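Local coordinates for protein response regulator receiver modulated diguanylate cyclase with PAS/PAC sensor (Desulfovibrio desulfuricans subsp. desulfuricans, PDB 3CG0) that probably receives a phosphorylation signal through its CheY-like receiver domain, the part crystallised here, to control cyclic di-GMP synthesis by the full-length diguanylate cyclase, at residues L9-R19 / G33-G43; N42-A50 / A67-L77. All blocks are in the same frame, centred on the assembly; numbering follows the deposited sequence. Where two conformers were deposited one is given.

Contact 1 of 2, residues L9-R19 / G33-G43; sequences LPGVLIVEDGR and GYDVLGVFDNG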
# COMPACT_ATOMS: atom_id res chain seq x y z
N LEU C 9 -7.93 -21.83 -8.48
CA LEU C 9 -6.90 -21.39 -9.41
C LEU C 9 -7.59 -20.78 -10.65
O LEU C 9 -8.73 -21.16 -10.94
CB LEU C 9 -5.97 -22.56 -9.77
CG LEU C 9 -4.65 -22.80 -9.01
CD1 LEU C 9 -3.44 -22.22 -9.76
CD2 LEU C 9 -4.67 -22.31 -7.54
N PRO C 10 -6.93 -19.82 -11.34
CA PRO C 10 -7.54 -19.00 -12.42
C PRO C 10 -8.19 -19.76 -13.57
O PRO C 10 -7.74 -20.84 -13.95
CB PRO C 10 -6.35 -18.20 -12.95
CG PRO C 10 -5.45 -18.07 -11.78
CD PRO C 10 -5.53 -19.41 -11.12
N GLY C 11 -9.25 -19.16 -14.13
CA GLY C 11 -10.01 -19.74 -15.22
C GLY C 11 -9.60 -19.22 -16.58
O GLY C 11 -9.80 -18.04 -16.89
N VAL C 12 -9.04 -20.10 -17.40
CA VAL C 12 -8.45 -19.72 -18.68
C VAL C 12 -9.37 -20.11 -19.85
O VAL C 12 -9.89 -21.22 -19.90
CB VAL C 12 -7.03 -20.33 -18.83
CG1 VAL C 12 -6.35 -19.87 -20.10
CG2 VAL C 12 -6.14 -19.97 -17.60
N LEU C 13 -9.58 -19.18 -20.78
CA LEU C 13 -10.37 -19.44 -21.98
C LEU C 13 -9.42 -19.38 -23.18
O LEU C 13 -8.65 -18.43 -23.30
CB LEU C 13 -11.49 -18.41 -22.07
CG LEU C 13 -12.44 -18.23 -23.26
CD1 LEU C 13 -13.81 -17.83 -22.76
CD2 LEU C 13 -11.93 -17.19 -24.23
N ILE C 14 -9.45 -20.39 -24.05
CA ILE C 14 -8.52 -20.48 -25.19
C ILE C 14 -9.28 -20.28 -26.50
O ILE C 14 -10.33 -20.88 -26.72
CB ILE C 14 -7.79 -21.83 -25.24
CG1 ILE C 14 -6.99 -22.09 -23.95
CG2 ILE C 14 -6.84 -21.90 -26.44
CD1 ILE C 14 -6.32 -23.46 -23.92
N VAL C 15 -8.77 -19.41 -27.35
CA VAL C 15 -9.31 -19.19 -28.68
C VAL C 15 -8.19 -19.50 -29.67
O VAL C 15 -7.23 -18.75 -29.78
CB VAL C 15 -9.79 -17.74 -28.89
CG1 VAL C 15 -10.68 -17.64 -30.12
CG2 VAL C 15 -10.53 -17.24 -27.69
N GLU C 16 -8.32 -20.63 -30.37
CA GLU C 16 -7.22 -21.18 -31.14
C GLU C 16 -7.76 -22.06 -32.26
O GLU C 16 -8.56 -22.96 -31.99
CB GLU C 16 -6.32 -22.00 -30.21
CG GLU C 16 -5.26 -22.83 -30.90
CD GLU C 16 -4.11 -22.00 -31.42
OE1 GLU C 16 -3.51 -21.25 -30.62
OE2 GLU C 16 -3.81 -22.10 -32.63
N ASP C 17 -7.32 -21.79 -33.49
CA ASP C 17 -7.80 -22.53 -34.67
C ASP C 17 -7.13 -23.90 -34.82
O ASP C 17 -7.80 -24.90 -35.08
CB ASP C 17 -7.61 -21.70 -35.95
CG ASP C 17 -8.87 -21.64 -36.83
OD1 ASP C 17 -9.63 -22.64 -36.89
OD2 ASP C 17 -9.09 -20.59 -37.46
N GLY C 18 -5.81 -23.95 -34.64
CA GLY C 18 -5.04 -25.20 -34.71
C GLY C 18 -5.32 -26.14 -33.55
O GLY C 18 -4.90 -25.88 -32.42
N ARG C 19 -6.02 -27.25 -33.83
CA ARG C 19 -6.51 -28.19 -32.81
C ARG C 19 -5.42 -28.88 -31.98
O ARG C 19 -5.65 -29.21 -30.82
CB ARG C 19 -7.43 -29.25 -33.43
CG ARG C 19 -8.87 -28.84 -33.48
CD ARG C 19 -9.77 -30.05 -33.33
NE ARG C 19 -11.19 -29.71 -33.44
CZ ARG C 19 -11.88 -29.70 -34.58
NH1 ARG C 19 -11.29 -30.02 -35.73
NH2 ARG C 19 -13.16 -29.38 -34.57
N GLY C 33 -1.75 -26.04 -13.23
CA GLY C 33 -2.78 -26.03 -12.20
C GLY C 33 -4.05 -25.30 -12.59
O GLY C 33 -5.10 -25.49 -11.97
N TYR C 34 -3.95 -24.47 -13.64
CA TYR C 34 -5.07 -23.64 -14.10
C TYR C 34 -6.26 -24.47 -14.56
O TYR C 34 -6.10 -25.55 -15.11
CB TYR C 34 -4.63 -22.74 -15.26
CG TYR C 34 -3.52 -21.78 -14.93
CD1 TYR C 34 -3.74 -20.67 -14.10
CD2 TYR C 34 -2.24 -21.96 -15.45
CE1 TYR C 34 -2.71 -19.79 -13.79
CE2 TYR C 34 -1.21 -21.08 -15.15
CZ TYR C 34 -1.46 -19.99 -14.33
OH TYR C 34 -0.44 -19.13 -14.03
N ASP C 35 -7.45 -23.95 -14.32
CA ASP C 35 -8.66 -24.55 -14.85
C ASP C 35 -8.90 -23.98 -16.24
O ASP C 35 -9.03 -22.76 -16.39
CB ASP C 35 -9.83 -24.25 -13.91
CG ASP C 35 -11.09 -25.05 -14.23
OD1 ASP C 35 -11.06 -25.96 -15.09
OD2 ASP C 35 -12.13 -24.77 -13.60
N VAL C 36 -8.93 -24.82 -17.27
CA VAL C 36 -9.36 -24.34 -18.59
C VAL C 36 -10.85 -24.56 -18.83
O VAL C 36 -11.37 -25.68 -18.81
CB VAL C 36 -8.38 -24.69 -19.79
CG1 VAL C 36 -7.30 -25.67 -19.37
CG2 VAL C 36 -9.12 -25.09 -21.08
N LEU C 37 -11.52 -23.43 -19.00
CA LEU C 37 -12.97 -23.35 -18.97
C LEU C 37 -13.59 -23.63 -20.33
O LEU C 37 -14.71 -24.16 -20.42
CB LEU C 37 -13.37 -21.95 -18.49
CG LEU C 37 -13.59 -21.63 -17.00
CD1 LEU C 37 -12.73 -22.44 -16.03
CD2 LEU C 37 -13.31 -20.18 -16.78
N GLY C 38 -12.89 -23.26 -21.40
CA GLY C 38 -13.38 -23.50 -22.74
C GLY C 38 -12.29 -23.37 -23.77
O GLY C 38 -11.31 -22.66 -23.56
N VAL C 39 -12.46 -24.10 -24.88
CA VAL C 39 -11.55 -24.00 -26.02
C VAL C 39 -12.41 -23.78 -27.28
O VAL C 39 -13.33 -24.56 -27.56
CB VAL C 39 -10.63 -25.23 -26.17
CG1 VAL C 39 -9.76 -25.10 -27.42
CG2 VAL C 39 -9.72 -25.37 -24.96
N PHE C 40 -12.11 -22.70 -28.00
CA PHE C 40 -12.91 -22.29 -29.14
C PHE C 40 -12.04 -22.13 -30.37
O PHE C 40 -10.87 -21.76 -30.26
CB PHE C 40 -13.63 -20.98 -28.82
CG PHE C 40 -14.50 -21.05 -27.60
CD1 PHE C 40 -15.78 -21.57 -27.68
CD2 PHE C 40 -14.04 -20.61 -26.36
CE1 PHE C 40 -16.60 -21.66 -26.56
CE2 PHE C 40 -14.86 -20.70 -25.23
CZ PHE C 40 -16.13 -21.22 -25.33
N ASP C 41 -12.59 -22.42 -31.55
CA ASP C 41 -11.83 -22.32 -32.80
C ASP C 41 -12.29 -21.17 -33.68
O ASP C 41 -11.55 -20.70 -34.54
CB ASP C 41 -11.82 -23.65 -33.57
CG ASP C 41 -13.21 -24.09 -34.06
OD1 ASP C 41 -13.25 -25.01 -34.90
OD2 ASP C 41 -14.24 -23.56 -33.60
N ASN C 42 -13.53 -20.74 -33.47
CA ASN C 42 -14.02 -19.51 -34.07
C ASN C 42 -14.33 -18.50 -32.96
O ASN C 42 -14.82 -18.86 -31.89
CB ASN C 42 -15.24 -19.76 -34.98
CG ASN C 42 -16.56 -19.70 -34.25
OD1 ASN C 42 -17.39 -18.84 -34.54
ND2 ASN C 42 -16.76 -20.59 -33.29
N GLY C 43 -14.02 -17.23 -33.23
CA GLY C 43 -14.14 -16.18 -32.23
C GLY C 43 -15.53 -15.78 -31.77
O GLY C 43 -15.70 -15.42 -30.60

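Contact 2 of 2, residues N42-A50 / A67-L77; sequences NGEEAVRCA and ALDGVETAARL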
# COMPACT_ATOMS: atom_id res chain seq x y z
N ASN C 42 -13.53 -20.74 -33.47
CA ASN C 42 -14.02 -19.51 -34.07
C ASN C 42 -14.33 -18.50 -32.96
O ASN C 42 -14.82 -18.86 -31.89
CB ASN C 42 -15.24 -19.76 -34.98
CG ASN C 42 -16.56 -19.70 -34.25
OD1 ASN C 42 -17.39 -18.84 -34.54
ND2 ASN C 42 -16.76 -20.59 -33.29
N GLY C 43 -14.02 -17.23 -33.23
CA GLY C 43 -14.14 -16.18 -32.23
C GLY C 43 -15.53 -15.78 -31.77
O GLY C 43 -15.70 -15.42 -30.60
N GLU C 44 -16.50 -15.85 -32.68
CA GLU C 44 -17.89 -15.45 -32.38
C GLU C 44 -18.53 -16.21 -31.23
O GLU C 44 -19.18 -15.61 -30.37
CB GLU C 44 -18.77 -15.55 -33.63
CG GLU C 44 -18.95 -14.23 -34.36
CD GLU C 44 -19.81 -14.33 -35.62
OE1 GLU C 44 -20.00 -15.45 -36.15
OE2 GLU C 44 -20.31 -13.28 -36.08
N GLU C 45 -18.32 -17.53 -31.19
CA GLU C 45 -18.92 -18.35 -30.15
C GLU C 45 -18.18 -18.28 -28.81
O GLU C 45 -18.79 -18.52 -27.77
CB GLU C 45 -19.18 -19.78 -30.63
CG GLU C 45 -18.22 -20.86 -30.16
CD GLU C 45 -18.89 -22.23 -30.05
OE1 GLU C 45 -18.21 -23.19 -29.63
OE2 GLU C 45 -20.09 -22.34 -30.38
N ALA C 46 -16.89 -17.92 -28.85
CA ALA C 46 -16.10 -17.62 -27.63
C ALA C 46 -16.64 -16.41 -26.88
O ALA C 46 -16.73 -16.43 -25.65
CB ALA C 46 -14.65 -17.38 -27.98
N VAL C 47 -17.00 -15.37 -27.63
CA VAL C 47 -17.62 -14.15 -27.10
C VAL C 47 -19.02 -14.44 -26.52
O VAL C 47 -19.39 -13.88 -25.49
CB VAL C 47 -17.66 -13.03 -28.19
CG1 VAL C 47 -18.31 -11.74 -27.65
CG2 VAL C 47 -16.26 -12.73 -28.71
N ARG C 48 -19.77 -15.31 -27.19
CA ARG C 48 -21.08 -15.77 -26.71
C ARG C 48 -21.01 -16.47 -25.34
O ARG C 48 -21.77 -16.14 -24.43
CB ARG C 48 -21.73 -16.71 -27.72
CG ARG C 48 -22.22 -16.06 -29.01
CD ARG C 48 -23.35 -16.87 -29.67
NE ARG C 48 -22.90 -18.13 -30.27
CZ ARG C 48 -23.05 -19.33 -29.73
NH1 ARG C 48 -22.59 -20.41 -30.36
NH2 ARG C 48 -23.65 -19.47 -28.55
N CYS C 49 -20.10 -17.43 -25.21
CA CYS C 49 -19.99 -18.22 -23.98
C CYS C 49 -19.29 -17.49 -22.85
O CYS C 49 -19.58 -17.74 -21.69
CB CYS C 49 -19.30 -19.55 -24.25
SG CYS C 49 -20.13 -20.55 -25.49
N ALA C 50 -18.37 -16.57 -23.19
CA ALA C 50 -17.56 -15.86 -22.20
C ALA C 50 -18.25 -15.35 -20.92
O ALA C 50 -17.76 -15.63 -19.83
CB ALA C 50 -16.71 -14.77 -22.85
N ALA C 67 -15.08 -15.81 -39.14
CA ALA C 67 -16.14 -14.89 -38.76
C ALA C 67 -15.62 -13.62 -38.07
O ALA C 67 -15.93 -12.50 -38.50
CB ALA C 67 -17.16 -15.60 -37.88
N LEU C 68 -14.85 -13.81 -37.00
CA LEU C 68 -14.10 -12.73 -36.35
C LEU C 68 -12.65 -13.16 -36.38
O LEU C 68 -12.36 -14.34 -36.20
CB LEU C 68 -14.52 -12.58 -34.89
CG LEU C 68 -15.86 -11.98 -34.48
CD1 LEU C 68 -16.03 -12.12 -32.99
CD2 LEU C 68 -15.98 -10.52 -34.88
N ASP C 69 -11.74 -12.22 -36.62
CA ASP C 69 -10.32 -12.56 -36.54
C ASP C 69 -9.86 -12.53 -35.08
O ASP C 69 -10.66 -12.27 -34.18
CB ASP C 69 -9.45 -11.69 -37.47
CG ASP C 69 -9.58 -10.20 -37.20
OD1 ASP C 69 -9.95 -9.47 -38.15
OD2 ASP C 69 -9.29 -9.74 -36.07
N GLY C 70 -8.57 -12.81 -34.85
CA GLY C 70 -8.02 -12.88 -33.50
C GLY C 70 -8.09 -11.55 -32.78
O GLY C 70 -8.39 -11.48 -31.60
N VAL C 71 -7.84 -10.49 -33.54
CA VAL C 71 -7.81 -9.15 -32.98
C VAL C 71 -9.20 -8.68 -32.55
O VAL C 71 -9.36 -8.14 -31.46
CB VAL C 71 -7.07 -8.17 -33.94
CG1 VAL C 71 -7.15 -6.75 -33.45
CG2 VAL C 71 -5.60 -8.57 -34.05
N GLU C 72 -10.20 -8.93 -33.39
CA GLU C 72 -11.59 -8.57 -33.12
C GLU C 72 -12.21 -9.41 -32.02
O GLU C 72 -13.06 -8.94 -31.27
CB GLU C 72 -12.45 -8.74 -34.37
CG GLU C 72 -12.14 -7.79 -35.51
CD GLU C 72 -13.03 -8.06 -36.71
OE1 GLU C 72 -13.81 -7.15 -37.07
OE2 GLU C 72 -12.98 -9.18 -37.27
N THR C 73 -11.82 -10.68 -31.97
CA THR C 73 -12.24 -11.57 -30.89
C THR C 73 -11.67 -11.04 -29.57
O THR C 73 -12.40 -10.86 -28.62
CB THR C 73 -11.80 -13.02 -31.16
OG1 THR C 73 -12.34 -13.45 -32.43
CG2 THR C 73 -12.28 -13.93 -30.08
N ALA C 74 -10.37 -10.76 -29.54
CA ALA C 74 -9.75 -10.18 -28.34
C ALA C 74 -10.31 -8.79 -27.97
O ALA C 74 -10.60 -8.55 -26.81
CB ALA C 74 -8.27 -10.11 -28.52
N ALA C 75 -10.49 -7.91 -28.96
CA ALA C 75 -11.14 -6.60 -28.74
C ALA C 75 -12.47 -6.73 -28.02
O ALA C 75 -12.74 -5.98 -27.08
CB ALA C 75 -11.33 -5.84 -30.05
N ARG C 76 -13.28 -7.71 -28.42
CA ARG C 76 -14.57 -7.91 -27.78
C ARG C 76 -14.50 -8.54 -26.40
O ARG C 76 -15.22 -8.13 -25.49
CB ARG C 76 -15.53 -8.66 -28.69
CG ARG C 76 -16.32 -7.72 -29.58
CD ARG C 76 -16.85 -8.42 -30.82
NE ARG C 76 -17.46 -7.48 -31.76
CZ ARG C 76 -16.80 -6.82 -32.72
NH1 ARG C 76 -15.49 -6.97 -32.88
NH2 ARG C 76 -17.47 -5.99 -33.51
N LEU C 77 -13.63 -9.53 -26.24
CA LEU C 77 -13.41 -10.15 -24.92
C LEU C 77 -12.84 -9.14 -23.91
O LEU C 77 -13.27 -9.11 -22.76
CB LEU C 77 -12.49 -11.37 -25.05
CG LEU C 77 -12.96 -12.56 -25.89
CD1 LEU C 77 -11.84 -13.55 -26.12
CD2 LEU C 77 -14.17 -13.25 -25.29
O HOH W 1 -12.70 -16.92 -35.83

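Contact 1 of 2, residues L9-R19 / G33-G43
L13 and F40 meet on one face of a parallel strand pair, their side chains crossing roughly at right angles with CD1 of L13 3.9 Å from CE2 of F40. CG of F40 is anti to the carbonyl carbon (chi1 -57°), which swings the ring back beside G38, into space that a side chain there would fill; A46 and C49 of helix 43-53 pack against the same ring. On the other face I14 and V39 lie side by side, I14 CD1 4.0 Å from V39 CG2. Helix 19-32, which completes this beta-alpha-beta unit, covers that face through L29 on V12 and R26 on V39.

Six backbone hydrogen bonds join the strands. In the middle I14 N reaches G38 O at 3.0 Å and 174°, whereas at the entry D35 N meets P10 O at 3.1 Å and a bent 142°. There CG of P10 lies in the plane of the Y34 ring, at its edge, 3.8 Å from CE1. Packing loosens at the solvent side: R19 NH2 stays 4.4 Å from D41 OD1, with that oxygen out of the guanidinium plane, so only charge attraction is possible.

E16 is gripped through its backbone N by F40 O at 2.8 Å; its carboxylate lies close to that of D61, the predicted phosphorylation site, with K111 a long, weak ion-pair partner, consistent with pairing that holds E16 beside this acidic pocket.

Contact 2 of 2, residues N42-A50 / A67-L77
G43 lies directly against T73, whose OG1 is 3.3 Å from G43 CA; the absence of a side chain on G43 permits this approach. OG1 of T73 sits beside its own backbone N (chi1 -57°) and is thereby turned back along its helix, where it donates to D69 O at 2.7 Å from 38° above the carbonyl plane. T73 N reaches the same oxygen from the opposite face, so D69 O is gripped twice.

Nearer the surface E44 and L68 cross at about a right angle, with CG of E44 3.8 Å from CG of L68, while the glutamate chain runs on extended until its carboxylate lies against the methyl of A67. CD1 of L68 also covers the backbone N of E44.

These elements are neighbours on one side of the receiver-domain sheet: the axes of helix 43-50 and helix 70-77 run nearly parallel, 11° apart, at 9.5 Å. The second begins with a capping box, in which E72 N donates to D69 OD2 and D69 N returns a weak bond to E72 OE2; D69 also forms a salt bridge with R99.

Further along, L77 sends CD2 across to the first helix, 3.8 Å from A50 CB and 4.0 Å from V47 CG2. V47 meets R76 only at its CB; beyond it the arginine chain runs on straight, and one face of its guanidinium is overlaid off-centre by CD2 of L68. No direct hydrogen bond joins the two segments; a water accepts from G43 N at 2.9 Å and donates to the loop carbonyl L68 O at 2.6 Å.

Contact 1 lies within the sheet, joining edge strand 35-40 of this chain's sheet to strand 11-15, and contact 2 lies in the helical layer on one side of that sheet. They share N42 and G43, where the chain leaves strand 35-40 for helix 43-53, and they touch directly, V15 CG1 being 4.0 Å from T73 CG2. Both are partly buried, but contact 1 covers 869 Å² against 414 Å² and sits closer to the chain centre. Backbone hydrogen bonds hold the strands together, whereas contact 2 has no direct hydrogen bond across it and relies on mostly apolar packing and one bridging water.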